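Local coordinates for protein Exo-beta-1,3-galactanase (Bifidobacterium bifidum, PDB 5FLW) that probably hydrolyses beta-1,3-galactan chains from one end, releasing galactose, as an exo-beta-1,3-galactanase of glycoside hydrolase family 43, at residues P10-L20 / Y51-S61; G204-N215 / T240-V248. All blocks are in the same frame, centred on the assembly; numbering follows the deposited sequence.

Contact 1. Residues P10-L20 / Y51-S61; sequences PHDTSGDVAQL and YTTTDFIAWRS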
loop_
_atom_site.group_PDB
_atom_site.type_symbol
_atom_site.label_atom_id
_atom_site.label_comp_id
_atom_site.label_asym_id
_atom_site.label_seq_id
_atom_site.Cartn_x
_atom_site.Cartn_y
_atom_site.Cartn_z
ATOM N N PRO A 10 8.762 -1.604 14.447
ATOM C CA PRO A 10 9.320 -2.939 14.186
ATOM C C PRO A 10 10.828 -2.893 13.949
ATOM O O PRO A 10 11.397 -1.885 13.527
ATOM C CB PRO A 10 8.587 -3.391 12.912
ATOM C CG PRO A 10 8.236 -2.093 12.197
ATOM C CD PRO A 10 7.980 -1.079 13.300
ATOM N N HIS A 11 11.454 -4.046 14.222
ATOM C CA HIS A 11 12.870 -4.309 14.006
ATOM C C HIS A 11 13.017 -5.594 13.201
ATOM O O HIS A 11 12.133 -6.459 13.215
ATOM C CB HIS A 11 13.655 -4.433 15.347
ATOM C CG HIS A 11 13.654 -3.153 16.128
ATOM N ND1 HIS A 11 12.566 -2.744 16.870
ATOM C CD2 HIS A 11 14.566 -2.144 16.204
ATOM C CE1 HIS A 11 12.814 -1.557 17.397
ATOM N NE2 HIS A 11 14.023 -1.171 17.014
ATOM N N ASP A 12 14.096 -5.665 12.429
ATOM C CA ASP A 12 14.393 -6.896 11.717
ATOM C C ASP A 12 15.320 -7.796 12.545
ATOM O O ASP A 12 15.811 -7.418 13.618
ATOM C CB ASP A 12 14.895 -6.596 10.300
ATOM C CG ASP A 12 16.258 -5.889 10.253
ATOM O OD1 ASP A 12 17.104 -6.094 11.147
ATOM O OD2 ASP A 12 16.483 -5.148 9.253
ATOM N N THR A 13 15.563 -9.002 12.035
ATOM C CA THR A 13 16.366 -9.979 12.768
ATOM C C THR A 13 17.858 -9.636 12.786
ATOM O O THR A 13 18.629 -10.346 13.443
ATOM C CB THR A 13 16.138 -11.383 12.212
ATOM O OG1 THR A 13 16.490 -11.392 10.823
ATOM C CG2 THR A 13 14.654 -11.784 12.365
ATOM N N SER A 14 18.278 -8.593 12.069
ATOM C CA SER A 14 19.640 -8.081 12.125
ATOM C C SER A 14 19.813 -7.004 13.197
ATOM O O SER A 14 20.934 -6.512 13.377
ATOM C CB SER A 14 20.030 -7.477 10.774
ATOM O OG SER A 14 19.846 -8.376 9.693
ATOM N N GLY A 15 18.746 -6.622 13.904
ATOM C CA GLY A 15 18.848 -5.569 14.899
ATOM C C GLY A 15 18.595 -4.148 14.402
ATOM O O GLY A 15 18.744 -3.201 15.183
ATOM N N ASP A 16 18.303 -3.950 13.124
ATOM C CA ASP A 16 17.962 -2.625 12.606
ATOM C C ASP A 16 16.458 -2.349 12.696
ATOM O O ASP A 16 15.629 -3.272 12.637
ATOM C CB ASP A 16 18.410 -2.562 11.154
ATOM C CG ASP A 16 19.926 -2.625 11.009
ATOM O OD1 ASP A 16 20.683 -1.948 11.734
ATOM O OD2 ASP A 16 20.384 -3.477 10.226
ATOM N N VAL A 17 16.099 -1.062 12.835
ATOM C CA VAL A 17 14.709 -0.700 12.604
ATOM C C VAL A 17 14.256 -1.228 11.233
ATOM O O VAL A 17 14.939 -1.007 10.227
ATOM C CB VAL A 17 14.550 0.827 12.721
ATOM C CG1 VAL A 17 13.149 1.265 12.255
ATOM C CG2 VAL A 17 14.840 1.274 14.162
ATOM N N ALA A 18 13.098 -1.915 11.183
ATOM C CA ALA A 18 12.544 -2.382 9.904
ATOM C C ALA A 18 11.796 -1.218 9.249
ATOM O O ALA A 18 10.866 -0.659 9.843
ATOM C CB ALA A 18 11.598 -3.582 10.085
ATOM N N GLN A 19 12.208 -0.844 8.032
ATOM C CA GLN A 19 11.626 0.284 7.300
ATOM C C GLN A 19 10.294 -0.137 6.648
ATOM O O GLN A 19 10.108 -0.149 5.422
ATOM C CB GLN A 19 12.643 0.835 6.299
ATOM C CG GLN A 19 13.933 1.469 6.914
ATOM C CD GLN A 19 13.659 2.699 7.783
ATOM O OE1 GLN A 19 12.981 3.629 7.373
ATOM N NE2 GLN A 19 14.184 2.685 9.014
ATOM N N LEU A 20 9.345 -0.494 7.508
ATOM C CA LEU A 20 8.038 -0.974 7.056
ATOM C C LEU A 20 7.070 0.213 6.911
ATOM O O LEU A 20 6.029 0.291 7.578
ATOM C CB LEU A 20 7.492 -2.054 8.000
ATOM C CG LEU A 20 8.300 -3.357 7.984
ATOM C CD1 LEU A 20 8.003 -4.209 9.208
ATOM C CD2 LEU A 20 8.110 -4.171 6.676
ATOM N N TYR A 51 11.567 -7.102 3.216
ATOM C CA TYR A 51 11.596 -7.991 4.376
ATOM C C TYR A 51 10.663 -9.174 4.141
ATOM O O TYR A 51 9.658 -9.052 3.433
ATOM C CB TYR A 51 11.119 -7.289 5.662
ATOM C CG TYR A 51 11.881 -6.021 5.951
ATOM C CD1 TYR A 51 11.464 -4.799 5.403
ATOM C CD2 TYR A 51 13.046 -6.037 6.733
ATOM C CE1 TYR A 51 12.182 -3.630 5.615
ATOM C CE2 TYR A 51 13.777 -4.872 6.940
ATOM C CZ TYR A 51 13.321 -3.678 6.391
ATOM O OH TYR A 51 14.045 -2.532 6.624
ATOM N N THR A 52 10.988 -10.318 4.740
ATOM C CA THR A 52 10.095 -11.470 4.701
ATOM C C THR A 52 9.664 -11.883 6.106
ATOM O O THR A 52 10.363 -11.638 7.102
ATOM C CB THR A 52 10.714 -12.675 3.985
ATOM O OG1 THR A 52 11.999 -12.945 4.557
ATOM C CG2 THR A 52 10.863 -12.393 2.483
ATOM N N THR A 53 8.503 -12.536 6.168
ATOM C CA THR A 53 7.975 -13.040 7.430
ATOM C C THR A 53 7.036 -14.200 7.145
ATOM O O THR A 53 6.450 -14.305 6.060
ATOM C CB THR A 53 7.254 -11.940 8.240
ATOM O OG1 THR A 53 7.029 -12.374 9.586
ATOM C CG2 THR A 53 5.914 -11.558 7.583
ATOM N N THR A 54 6.896 -15.063 8.139
ATOM C CA THR A 54 5.804 -16.017 8.139
ATOM C C THR A 54 4.818 -15.775 9.272
ATOM O O THR A 54 3.758 -16.420 9.299
ATOM C CB THR A 54 6.339 -17.452 8.210
ATOM O OG1 THR A 54 7.095 -17.623 9.417
ATOM C CG2 THR A 54 7.236 -17.736 6.988
ATOM N N ASP A 55 5.112 -14.832 10.191
ATOM C CA ASP A 55 4.250 -14.636 11.349
ATOM C C ASP A 55 3.929 -13.182 11.664
ATOM O O ASP A 55 3.171 -12.942 12.615
ATOM C CB ASP A 55 4.824 -15.318 12.594
ATOM C CG ASP A 55 6.211 -14.806 12.970
ATOM O OD1 ASP A 55 6.691 -13.809 12.374
ATOM O OD2 ASP A 55 6.821 -15.459 13.876
ATOM N N PHE A 56 4.478 -12.215 10.926
ATOM C CA PHE A 56 4.308 -10.785 11.212
ATOM C C PHE A 56 4.841 -10.404 12.588
ATOM O O PHE A 56 4.470 -9.366 13.139
ATOM C CB PHE A 56 2.863 -10.325 11.008
ATOM C CG PHE A 56 2.407 -10.470 9.609
ATOM C CD1 PHE A 56 2.620 -9.454 8.697
ATOM C CD2 PHE A 56 1.802 -11.650 9.179
ATOM C CE1 PHE A 56 2.214 -9.597 7.376
ATOM C CE2 PHE A 56 1.392 -11.806 7.859
ATOM C CZ PHE A 56 1.609 -10.776 6.958
ATOM N N ILE A 57 5.725 -11.233 13.136
ATOM C CA ILE A 57 6.479 -10.922 14.353
ATOM C C ILE A 57 7.955 -10.697 14.027
ATOM O O ILE A 57 8.497 -9.616 14.278
ATOM C CB ILE A 57 6.298 -12.006 15.443
ATOM C CG1 ILE A 57 4.806 -12.316 15.702
ATOM C CG2 ILE A 57 7.045 -11.606 16.746
ATOM C CD1 ILE A 57 4.552 -13.449 16.695
ATOM N N ALA A 58 8.622 -11.708 13.452
ATOM C CA ALA A 58 10.019 -11.601 13.040
ATOM C C ALA A 58 10.110 -11.216 11.569
ATOM O O ALA A 58 9.417 -11.781 10.714
ATOM C CB ALA A 58 10.740 -12.938 13.231
ATOM N N TRP A 59 10.993 -10.276 11.269
ATOM C CA TRP A 59 11.144 -9.774 9.903
ATOM C C TRP A 59 12.584 -9.963 9.453
ATOM O O TRP A 59 13.506 -9.404 10.056
ATOM C CB TRP A 59 10.790 -8.282 9.820
ATOM C CG TRP A 59 9.349 -7.972 9.987
ATOM C CD1 TRP A 59 8.735 -7.493 11.103
ATOM C CD2 TRP A 59 8.345 -8.049 8.966
ATOM N NE1 TRP A 59 7.395 -7.293 10.849
ATOM C CE2 TRP A 59 7.131 -7.626 9.544
ATOM C CE3 TRP A 59 8.357 -8.453 7.610
ATOM C CZ2 TRP A 59 5.920 -7.585 8.813
ATOM C CZ3 TRP A 59 7.169 -8.405 6.874
ATOM C CH2 TRP A 59 5.959 -7.971 7.484
ATOM N N ARG A 60 12.777 -10.754 8.407
ATOM C CA ARG A 60 14.119 -10.975 7.892
ATOM C C ARG A 60 14.406 -9.988 6.753
ATOM O O ARG A 60 13.674 -9.941 5.759
ATOM C CB ARG A 60 14.311 -12.421 7.439
ATOM C CG ARG A 60 15.775 -12.658 7.070
ATOM C CD ARG A 60 15.857 -13.548 5.908
ATOM N NE ARG A 60 17.149 -14.203 5.703
ATOM C CZ ARG A 60 18.082 -13.763 4.860
ATOM N NH1 ARG A 60 17.888 -12.614 4.188
ATOM N NH2 ARG A 60 19.195 -14.488 4.679
ATOM N N SER A 61 15.468 -9.203 6.890
ATOM C CA SER A 61 15.810 -8.234 5.867
ATOM C C SER A 61 16.417 -8.916 4.637
ATOM O O SER A 61 17.256 -9.819 4.754
ATOM C CB SER A 61 16.836 -7.260 6.424
ATOM O OG SER A 61 17.238 -6.315 5.410
HETATM O O HOH W 1 12.318 -9.222 13.643
HETATM O O HOH W 2 16.136 -2.663 8.192
HETATM O O HOH W 3 17.248 -9.522 8.995
#
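Y51 reaches from strand 48-53 into the loop 10-20, where its hydroxyl accepts the backbone N-H of Q19 in a nearly straight bond (Q19 N to Y51 OH 2.9 Å, 168°). A18 CB lies over one ring face, off toward the rim, in a CH-pi contact 4.2 Å from the Y51 centroid, while D12 OD2 comes in at the ring edge, 3.6 Å from Y51 CE2. A phenylalanine here would probably leave the Q19 amide without its acceptor and the water shared by Y51 OH and D12 OD2 less firmly held. After T53, the last residue of the strand, the chain turns; the T53 hydroxyl accepts from F56 N in an ST motif and donates to A58 O. The turn joins the third and fourth strands of a four-stranded antiparallel propeller blade, and the 10-20 loop packs on Y51 and on the return leg A58-S61. W59 is sandwiched: L20 CD1 stands over the five-membered ring, 3.6 Å from its centroid, and T53 CB covers the opposite face. The W59 carbonyl O accepts the T13 N-H (T13 N to W59 O 2.9 Å), and a water links W59 N to H11 O. T13 OG1 lies against R60 CA and CG. S61 CB packs 3.5 Å from D12 OD2; with D12 CG between backbone N and carbonyl carbon (chi1 67°), the other oxygen, OD1, turns back into its own loop, gripped by S14 N and D16 N from opposite faces of the carboxylate.

Contact 2. Residues G204-N215 / T240-V248; sequences GSQLTSWDTNDN and TYDSQVDIV
Two side-chain pairs bond directly across the contact. T212 OG1 donates to D242 OD1 (2.7 Å), meeting the carboxylate on its anti side, and T212 CG2 rests against S243 N; the other carboxylate oxygen of D242 forms a salt bridge with R304. Farther along the chain, the extended Q244 side chain, with CG anti to the backbone N (chi1 -178°), carries NE2 to S205 OG at 2.9 Å, the hydroxyl lying in the amide plane. Both ends of this pair have further partners: S205 OG bonds to S190 OG, and Q244 OE1 accepts from W268.

Side chain to backbone bonds run in both directions. T240 OG1 gives its proton to N213 O (2.7 Å) in the carbonyl plane, while N215 OD1 accepts V245 N at 2.8 Å, the donor nearly in line with the amide C=O (162°). This second bond ties the loop residue N215 to the backbone of strand 244-250. The N215 and T240 side chains cross at about a right angle, with T240 OG1 3.0 Å from N215 CG.

A water also bridges the two segments, accepting from N213 N and N215 ND2 and donating to S243 O. Among the carbon contacts, V245 CG1 lies 3.7 Å from G204 C, and the S205 and Q244 side chains also meet, CB against CG.

The strand 199-205 belongs to the fourth four-stranded sheet and 244-250 opens the fifth, so this polar seam joins consecutive blades of the five-bladed beta-propeller characteristic of family 43 hydrolases.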
loop_
_atom_site.group_PDB
_atom_site.type_symbol
_atom_site.label_atom_id
_atom_site.label_comp_id
_atom_site.label_asym_id
_atom_site.label_seq_id
_atom_site.Cartn_x
_atom_site.Cartn_y
_atom_site.Cartn_z
ATOM N N GLY A 204 -9.347 3.465 2.236
ATOM C CA GLY A 204 -8.481 4.608 2.000
ATOM C C GLY A 204 -8.579 5.621 3.125
ATOM O O GLY A 204 -9.385 5.482 4.052
ATOM N N SER A 205 -7.741 6.651 3.023
ATOM C CA SER A 205 -7.639 7.699 4.032
ATOM C C SER A 205 -8.087 9.051 3.483
ATOM O O SER A 205 -7.883 9.365 2.302
ATOM C CB SER A 205 -6.208 7.825 4.565
ATOM O OG SER A 205 -5.265 7.888 3.510
ATOM N N GLN A 206 -8.689 9.861 4.355
ATOM C CA GLN A 206 -9.013 11.225 3.943
ATOM C C GLN A 206 -7.721 12.013 3.732
ATOM O O GLN A 206 -6.627 11.574 4.100
ATOM C CB GLN A 206 -9.951 11.917 4.946
ATOM C CG GLN A 206 -11.178 11.082 5.283
ATOM C CD GLN A 206 -12.126 11.798 6.248
ATOM O OE1 GLN A 206 -12.555 11.238 7.271
ATOM N NE2 GLN A 206 -12.455 13.040 5.948
ATOM N N LEU A 207 -7.860 13.180 3.099
ATOM C CA LEU A 207 -6.739 14.065 2.772
ATOM C C LEU A 207 -6.695 15.109 3.883
ATOM O O LEU A 207 -7.370 16.140 3.819
ATOM C CB LEU A 207 -6.944 14.709 1.400
ATOM C CG LEU A 207 -7.157 13.731 0.232
ATOM C CD1 LEU A 207 -7.348 14.480 -1.078
ATOM C CD2 LEU A 207 -6.007 12.783 0.094
ATOM N N THR A 208 -5.919 14.826 4.926
ATOM C CA THR A 208 -5.797 15.735 6.066
ATOM C C THR A 208 -4.330 15.958 6.414
ATOM O O THR A 208 -3.977 16.159 7.570
ATOM C CB THR A 208 -6.544 15.203 7.309
ATOM O OG1 THR A 208 -5.945 13.981 7.752
ATOM C CG2 THR A 208 -8.007 14.950 6.989
ATOM N N SER A 209 -3.490 15.919 5.387
ATOM C CA SER A 209 -2.049 16.097 5.528
ATOM C C SER A 209 -1.430 15.189 6.591
ATOM O O SER A 209 -1.661 13.991 6.581
ATOM C CB SER A 209 -1.662 17.568 5.720
ATOM O OG SER A 209 -2.345 18.183 6.797
ATOM N N TRP A 210 -0.637 15.755 7.497
ATOM C CA TRP A 210 0.016 14.947 8.529
ATOM C C TRP A 210 -0.934 14.392 9.590
ATOM O O TRP A 210 -0.660 13.356 10.184
ATOM C CB TRP A 210 1.186 15.706 9.159
ATOM C CG TRP A 210 2.306 15.936 8.190
ATOM C CD1 TRP A 210 2.494 17.029 7.409
ATOM C CD2 TRP A 210 3.377 15.035 7.886
ATOM N NE1 TRP A 210 3.619 16.876 6.640
ATOM C CE2 TRP A 210 4.182 15.660 6.917
ATOM C CE3 TRP A 210 3.739 13.765 8.344
ATOM C CZ2 TRP A 210 5.321 15.063 6.395
ATOM C CZ3 TRP A 210 4.873 13.173 7.825
ATOM C CH2 TRP A 210 5.651 13.822 6.865
ATOM N N ASP A 211 -2.046 15.077 9.820
ATOM C CA ASP A 211 -3.033 14.615 10.784
ATOM C C ASP A 211 -3.660 13.295 10.334
ATOM O O ASP A 211 -3.925 13.075 9.146
ATOM C CB ASP A 211 -4.120 15.673 10.965
ATOM C CG ASP A 211 -3.597 16.965 11.623
ATOM O OD1 ASP A 211 -2.687 16.915 12.497
ATOM O OD2 ASP A 211 -4.094 18.043 11.233
ATOM N N THR A 212 -3.884 12.406 11.294
ATOM C CA THR A 212 -4.649 11.198 11.040
ATOM C C THR A 212 -6.142 11.530 11.049
ATOM O O THR A 212 -6.583 12.536 11.621
ATOM C CB THR A 212 -4.278 10.134 12.074
ATOM O OG1 THR A 212 -4.374 10.701 13.383
ATOM C CG2 THR A 212 -2.831 9.656 11.856
ATOM N N ASN A 213 -6.925 10.673 10.395
ATOM C CA ASN A 213 -8.353 10.894 10.225
ATOM C C ASN A 213 -9.080 9.561 10.302
ATOM O O ASN A 213 -8.465 8.488 10.345
ATOM C CB ASN A 213 -8.651 11.612 8.882
ATOM C CG ASN A 213 -8.158 10.821 7.654
ATOM O OD1 ASN A 213 -8.761 9.826 7.255
ATOM N ND2 ASN A 213 -7.085 11.297 7.039
ATOM N N ASP A 214 -10.410 9.635 10.312
ATOM C CA ASP A 214 -11.231 8.430 10.299
ATOM C C ASP A 214 -11.235 7.905 8.865
ATOM O O ASP A 214 -11.888 8.473 7.974
ATOM C CB ASP A 214 -12.640 8.733 10.800
ATOM C CG ASP A 214 -12.682 9.074 12.280
ATOM O OD1 ASP A 214 -11.809 8.604 13.061
ATOM O OD2 ASP A 214 -13.633 9.799 12.676
ATOM N N ASN A 215 -10.476 6.828 8.633
ATOM C CA ASN A 215 -10.398 6.223 7.314
ATOM C C ASN A 215 -11.716 5.499 6.984
ATOM O O ASN A 215 -12.528 5.182 7.864
ATOM C CB ASN A 215 -9.224 5.243 7.243
ATOM C CG ASN A 215 -7.834 5.917 7.417
ATOM O OD1 ASN A 215 -6.826 5.213 7.485
ATOM N ND2 ASN A 215 -7.785 7.250 7.505
ATOM N N THR A 240 -8.664 6.143 13.048
ATOM C CA THR A 240 -8.102 4.858 12.609
ATOM C C THR A 240 -7.010 4.402 13.584
ATOM O O THR A 240 -5.928 3.952 13.186
ATOM C CB THR A 240 -7.587 4.925 11.161
ATOM O OG1 THR A 240 -8.464 5.739 10.372
ATOM C CG2 THR A 240 -7.554 3.539 10.538
ATOM N N TYR A 241 -7.266 4.605 14.877
ATOM C CA TYR A 241 -6.274 4.344 15.932
ATOM C C TYR A 241 -4.982 5.133 15.695
ATOM O O TYR A 241 -3.860 4.613 15.811
ATOM C CB TYR A 241 -6.071 2.849 16.184
ATOM C CG TYR A 241 -7.357 2.282 16.712
ATOM C CD1 TYR A 241 -7.830 2.675 17.953
ATOM C CD2 TYR A 241 -8.145 1.423 15.940
ATOM C CE1 TYR A 241 -9.027 2.198 18.448
ATOM C CE2 TYR A 241 -9.345 0.930 16.420
ATOM C CZ TYR A 241 -9.790 1.329 17.682
ATOM O OH TYR A 241 -10.987 0.864 18.230
ATOM N N ASP A 242 -5.172 6.416 15.358
ATOM C CA ASP A 242 -4.090 7.361 15.091
ATOM C C ASP A 242 -3.086 6.795 14.084
ATOM O O ASP A 242 -1.884 6.694 14.346
ATOM C CB ASP A 242 -3.418 7.843 16.383
ATOM C CG ASP A 242 -2.422 8.976 16.137
ATOM O OD1 ASP A 242 -2.542 9.686 15.116
ATOM O OD2 ASP A 242 -1.513 9.151 16.984
ATOM N N SER A 243 -3.605 6.376 12.928
ATOM C CA SER A 243 -2.758 5.857 11.866
ATOM C C SER A 243 -3.387 6.208 10.527
ATOM O O SER A 243 -4.520 6.695 10.456
ATOM C CB SER A 243 -2.547 4.329 11.980
ATOM O OG SER A 243 -3.683 3.592 11.533
ATOM N N GLN A 244 -2.643 5.928 9.461
ATOM C CA GLN A 244 -3.130 6.054 8.092
ATOM C C GLN A 244 -3.083 4.669 7.453
ATOM O O GLN A 244 -2.002 4.076 7.345
ATOM C CB GLN A 244 -2.261 7.024 7.278
ATOM C CG GLN A 244 -2.798 7.195 5.840
ATOM C CD GLN A 244 -1.921 8.073 4.954
ATOM O OE1 GLN A 244 -0.716 8.181 5.180
ATOM N NE2 GLN A 244 -2.534 8.718 3.945
ATOM N N VAL A 245 -4.255 4.155 7.033
ATOM C CA VAL A 245 -4.308 2.817 6.444
ATOM C C VAL A 245 -3.254 2.701 5.352
ATOM O O VAL A 245 -3.061 3.605 4.525
ATOM C CB VAL A 245 -5.714 2.455 5.918
ATOM C CG1 VAL A 245 -6.154 3.380 4.776
ATOM C CG2 VAL A 245 -5.748 0.997 5.443
ATOM N N ASP A 246 -2.529 1.595 5.386
ATOM C CA ASP A 246 -1.580 1.292 4.333
ATOM C C ASP A 246 -1.991 0.081 3.527
ATOM O O ASP A 246 -1.953 0.119 2.297
ATOM C CB ASP A 246 -0.185 1.036 4.893
ATOM C CG ASP A 246 0.767 0.658 3.801
ATOM O OD1 ASP A 246 1.197 1.593 3.091
ATOM O OD2 ASP A 246 1.011 -0.568 3.610
ATOM N N ILE A 247 -2.363 -1.004 4.205
ATOM C CA ILE A 247 -2.685 -2.251 3.520
ATOM C C ILE A 247 -3.576 -3.099 4.418
ATOM O O ILE A 247 -3.486 -3.033 5.650
ATOM C CB ILE A 247 -1.393 -2.991 3.089
ATOM C CG1 ILE A 247 -1.708 -4.114 2.087
ATOM C CG2 ILE A 247 -0.587 -3.472 4.322
ATOM C CD1 ILE A 247 -0.496 -4.554 1.288
ATOM N N VAL A 248 -4.470 -3.869 3.791
ATOM C CA VAL A 248 -5.220 -4.957 4.409
ATOM C C VAL A 248 -4.885 -6.215 3.600
ATOM O O VAL A 248 -4.908 -6.176 2.358
ATOM C CB VAL A 248 -6.739 -4.660 4.403
ATOM C CG1 VAL A 248 -7.546 -5.862 4.911
ATOM C CG2 VAL A 248 -7.064 -3.403 5.199
HETATM O O HOH W 4 -5.391 8.770 8.742
HETATM O O HOH W 5 -11.636 6.078 12.942
#

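Contact 1 closes along the chain before contact 2 opens, and the two do not touch: their centres are 23 Å apart, their nearest atoms about 6 Å. They share no strand. Contact 1 belongs to the first blade, where the loop before strand 24-28 packs on the adjoining ends of strands 48-53 and 60-66, and is the more peripheral, its centre about 17 Å from the centre of the chain. Contact 2, its centre about 12 Å from that point, spans the fourth and fifth blades. The fifth blade connects them indirectly: strand 244-250 starts it in contact 2, and Q280 on its strand 278-286 bonds to F56 O in the turn of contact 1, where the first and last blades meet as the propeller closes.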